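Side-chain contacts in cellulosomal scaffoldin anchoring protein C (Acetivibrio cellulolyticus, PDB 4UYP), which binds the dockerin of the adaptor scaffoldin ScaB through cohesin domains such as this one, helping to attach multienzyme cellulosomes to the bacterial cell surface: residues Asn97-Val100 and Ser101-Ala104; Ser103-Val106 and Gly107-Tyr110. All blocks are in the same frame, centred on the assembly; numbering follows the deposited sequence.

Contact 1. Residues Asn97-Val100 and Ser101-Ala104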
loop_
_atom_site.group_PDB
_atom_site.type_symbol
_atom_site.label_atom_id
_atom_site.label_comp_id
_atom_site.label_asym_id
_atom_site.label_seq_id
_atom_site.Cartn_x
_atom_site.Cartn_y
_atom_site.Cartn_z
ATOM N N ASN C 97 -9.107 3.486 -15.151
ATOM C CA ASN C 97 -9.094 2.560 -16.293
ATOM C C ASN C 97 -7.821 1.783 -16.328
ATOM O O ASN C 97 -6.757 2.394 -16.479
ATOM C CB ASN C 97 -9.295 3.400 -17.531
ATOM C CG ASN C 97 -10.562 4.269 -17.430
ATOM O OD1 ASN C 97 -11.650 3.723 -17.224
ATOM N ND2 ASN C 97 -10.404 5.568 -17.604
ATOM N N PHE C 98 -7.939 0.486 -16.104
ATOM C CA PHE C 98 -6.755 -0.385 -15.986
ATOM C C PHE C 98 -6.560 -1.238 -17.255
ATOM O O PHE C 98 -7.536 -1.814 -17.778
ATOM C CB PHE C 98 -6.955 -1.421 -14.888
ATOM C CG PHE C 98 -6.753 -0.907 -13.470
ATOM C CD1 PHE C 98 -5.463 -0.692 -13.019
ATOM C CD2 PHE C 98 -7.798 -0.623 -12.648
ATOM C CE1 PHE C 98 -5.216 -0.295 -11.695
ATOM C CE2 PHE C 98 -7.546 -0.217 -11.275
ATOM C CZ PHE C 98 -6.276 -0.072 -10.849
ATOM N N LYS C 99 -5.365 -1.224 -17.788
ATOM C CA LYS C 99 -4.982 -2.200 -18.838
ATOM C C LYS C 99 -4.608 -3.536 -18.199
ATOM O O LYS C 99 -3.703 -3.613 -17.383
ATOM C CB LYS C 99 -3.729 -1.582 -19.605
ATOM C CG LYS C 99 -2.978 -2.602 -20.454
ATOM C CD LYS C 99 -3.829 -2.953 -21.603
ATOM C CE LYS C 99 -2.992 -3.793 -22.636
ATOM N NZ LYS C 99 -2.337 -4.919 -22.058
ATOM N N VAL C 100 -5.365 -4.585 -18.588
ATOM C CA VAL C 100 -5.075 -5.953 -18.183
ATOM C C VAL C 100 -3.896 -6.472 -19.068
ATOM O O VAL C 100 -4.012 -6.412 -20.303
ATOM C CB VAL C 100 -6.305 -6.845 -18.378
ATOM C CG1 VAL C 100 -5.966 -8.272 -17.959
ATOM C CG2 VAL C 100 -7.469 -6.289 -17.522
ATOM N N SER C 101 -2.908 -7.022 -18.371
ATOM C CA SER C 101 -1.747 -7.538 -19.138
ATOM C C SER C 101 -2.160 -8.468 -20.304
ATOM O O SER C 101 -3.093 -9.283 -20.145
ATOM C CB SER C 101 -0.905 -8.224 -18.199
ATOM O OG SER C 101 0.180 -8.881 -18.911
ATOM N N ASP C 102 -1.444 -8.361 -21.390
ATOM C CA ASP C 102 -1.765 -9.253 -22.492
ATOM C C ASP C 102 -1.444 -10.715 -22.122
ATOM O O ASP C 102 -2.063 -11.603 -22.779
ATOM C CB ASP C 102 -0.820 -8.962 -23.690
ATOM C CG ASP C 102 -1.191 -7.727 -24.462
ATOM O OD1 ASP C 102 -2.073 -6.909 -24.090
ATOM O OD2 ASP C 102 -0.517 -7.505 -25.559
ATOM N N SER C 103 -0.605 -10.991 -21.131
ATOM C CA SER C 103 -0.299 -12.358 -20.738
ATOM C C SER C 103 -1.167 -12.943 -19.650
ATOM O O SER C 103 -0.970 -14.088 -19.236
ATOM C CB SER C 103 1.168 -12.430 -20.389
ATOM O OG SER C 103 1.381 -11.740 -19.160
ATOM N N ALA C 104 -2.196 -12.176 -19.282
ATOM C CA ALA C 104 -3.144 -12.667 -18.228
ATOM C C ALA C 104 -3.835 -13.964 -18.674
ATOM O O ALA C 104 -4.215 -14.106 -19.843
ATOM C CB ALA C 104 -4.151 -11.556 -17.978
#
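Val-100 hands the chain over to Ser-101 where strand 91-100 of the cohesin beta sandwich runs out, and a type I beta turn from Ser-101 to Ala-104 begins the bend that leads to strand 109-122. It illustrates how a strand end is tied to its turn by one polar and one apolar clasp. At Ser-101 the chain leaves the strand, and the hydroxyl OG of this residue makes a weak hydrogen bond with a bound methylpentanediol.

Asp-102 brings the polar clasp. Its OD1 receives Lys-99 NZ at 2.9 Å, a salt bridge formed as the two side chains cross at a slant. The lysine reaches it because its chain is kinked twice, at chi2 (70°) and chi4 (52°), which carries the ammonium forward past the strand end. There NZ also donates to Val-100 O at 2.8 Å, so one charged group grips both the last strand carbonyl and the turn. An unduly close neighbour outside the two segments makes the position of NZ, and hence both bonds, less certain.

Ala-104 closes the turn through its N, which donates to Ser-101 O at 3.1 Å. Its side chain faces back to the strand, on the flank where Val-100 packs against Val-17 and Ala-104 against Ala-13. With CG1 of Val-100 anti to its own N (chi1 179°), that methyl lies beside the carbonyl carbon, on the way to the turn. The apolar clasp is a single methyl-to-methyl touch, Ala-104 CB to Val-100 CG1 at 3.8 Å.

Contact 2. Residues Ser103-Val106 and Gly107-Tyr110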
loop_
_atom_site.group_PDB
_atom_site.type_symbol
_atom_site.label_atom_id
_atom_site.label_comp_id
_atom_site.label_asym_id
_atom_site.label_seq_id
_atom_site.Cartn_x
_atom_site.Cartn_y
_atom_site.Cartn_z
ATOM N N SER C 103 -0.605 -10.991 -21.131
ATOM C CA SER C 103 -0.299 -12.358 -20.738
ATOM C C SER C 103 -1.167 -12.943 -19.650
ATOM O O SER C 103 -0.970 -14.088 -19.236
ATOM C CB SER C 103 1.168 -12.430 -20.389
ATOM O OG SER C 103 1.381 -11.740 -19.160
ATOM N N ALA C 104 -2.196 -12.176 -19.282
ATOM C CA ALA C 104 -3.144 -12.667 -18.228
ATOM C C ALA C 104 -3.835 -13.964 -18.674
ATOM O O ALA C 104 -4.215 -14.106 -19.843
ATOM C CB ALA C 104 -4.151 -11.556 -17.978
ATOM N N LYS C 105 -4.039 -14.864 -17.710
ATOM C CA LYS C 105 -4.742 -16.101 -17.987
ATOM C C LYS C 105 -6.120 -15.988 -17.404
ATOM O O LYS C 105 -6.389 -15.358 -16.383
ATOM C CB LYS C 105 -4.052 -17.331 -17.384
ATOM C CG LYS C 105 -2.556 -17.406 -17.758
ATOM C CD LYS C 105 -2.379 -17.740 -19.183
ATOM C CE LYS C 105 -1.060 -18.502 -19.377
ATOM N NZ LYS C 105 -0.818 -18.562 -20.842
ATOM N N VAL C 106 -7.059 -16.666 -18.096
ATOM C CA VAL C 106 -8.450 -16.681 -17.579
ATOM C C VAL C 106 -8.521 -17.300 -16.188
ATOM O O VAL C 106 -7.866 -18.356 -15.896
ATOM C CB VAL C 106 -9.331 -17.495 -18.565
ATOM C CG1 VAL C 106 -10.761 -17.671 -18.025
ATOM C CG2 VAL C 106 -9.418 -16.713 -19.894
ATOM N N GLY C 107 -9.242 -16.609 -15.288
ATOM C CA GLY C 107 -9.391 -17.060 -13.954
ATOM C C GLY C 107 -8.540 -16.321 -12.916
ATOM O O GLY C 107 -8.787 -16.423 -11.696
ATOM N N GLU C 108 -7.588 -15.542 -13.432
ATOM C CA GLU C 108 -6.779 -14.742 -12.496
ATOM C C GLU C 108 -7.650 -13.664 -11.886
ATOM O O GLU C 108 -8.644 -13.132 -12.508
ATOM C CB GLU C 108 -5.622 -14.117 -13.237
ATOM C CG GLU C 108 -4.644 -15.187 -13.760
ATOM C CD GLU C 108 -3.401 -14.639 -14.478
ATOM O OE1 GLU C 108 -2.969 -13.567 -14.282
ATOM O OE2 GLU C 108 -2.722 -15.510 -15.031
ATOM N N LEU C 109 -7.361 -13.332 -10.630
ATOM C CA LEU C 109 -8.128 -12.321 -9.875
ATOM C C LEU C 109 -7.143 -11.293 -9.376
ATOM O O LEU C 109 -6.139 -11.678 -8.690
ATOM C CB LEU C 109 -8.850 -12.941 -8.660
ATOM C CG LEU C 109 -9.777 -14.134 -9.050
ATOM C CD1 LEU C 109 -10.361 -14.713 -7.775
ATOM C CD2 LEU C 109 -10.937 -13.717 -9.927
ATOM N N TYR C 110 -7.372 -10.046 -9.680
ATOM C CA TYR C 110 -6.426 -8.972 -9.255
ATOM C C TYR C 110 -7.099 -8.163 -8.237
ATOM O O TYR C 110 -8.179 -7.561 -8.411
ATOM C CB TYR C 110 -6.002 -8.129 -10.445
ATOM C CG TYR C 110 -5.487 -8.962 -11.630
ATOM C CD1 TYR C 110 -4.741 -10.146 -11.417
ATOM C CD2 TYR C 110 -5.820 -8.663 -12.925
ATOM C CE1 TYR C 110 -4.212 -10.914 -12.466
ATOM C CE2 TYR C 110 -5.291 -9.393 -13.976
ATOM C CZ TYR C 110 -4.539 -10.566 -13.731
ATOM O OH TYR C 110 -4.072 -11.357 -14.753
#
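Glu-108 reaches back over Lys-105 across a type II beta turn, Lys-105 to Glu-108, which delivers the chain into strand 109-122 of the cohesin sandwich. The pair is a worked case of a turn closed twice, by main chain and by side chain. In the main chain, Glu-108 N donates to Lys-105 O at 3.2 Å, the usual bond of such a turn. The second closure is weak: Lys-105 N to Glu-108 OE2, 3.1 Å. It is possible because CG of Glu-108 lies beside its own N (chi1 -65°) and the chain then extends, carrying the carboxylate back across the mouth of the turn, where OE2 lies against the aliphatic CB and CG of Lys-105.

The tight side is where this carboxylate meets Tyr-110. Tyr-110 OH gives Glu-108 OE1 a short hydrogen bond of 2.5 Å; the oxygen sits at the edge of the phenol in the ring plane, whereas the hydroxyl comes in from above the carboxylate plane, 35° out of it. The same OH presses on Ala-104 CB at 3.2 Å, and Val-141 covers these side chains from strand 133-141.

The outer side is looser. Lys-105 sends its ammonium away from the turn, its NZ 6.8 Å from Glu-108 OE2, while Val-106 turns outward at the exposed corner. Beside it Gly-107 adopts a positive phi, a conformation in which a CB would jam against the preceding carbonyl. Lys-130 of a second copy of the protein makes a salt bridge with Glu-108 OE2. A buried carboxylate with donors at both oxygens, one of them this lysine, would probably remain ionised.

Contacts 1 and 2 are successive turns of one connection between strands 91-100 and 109-122, sharing Ser-103 and Ala-104, with centres about 9 Å apart. Contact 1 is the more superficial: of its touching residues Val-100 alone is buried, its salt bridge, whose lysine nitrogen is less surely placed, joins partly exposed and exposed groups, and no other protein chain of the assembly touches it. Contact 2 keeps its acidic group buried, uses a phenol and a backbone N-H as donors, and reaches a second subunit. The two meet through Val-100 CG1 and Tyr-110 CE2, 4.2 Å apart, where the apolar flank of 97-104 packs on the aromatic side of 103-110.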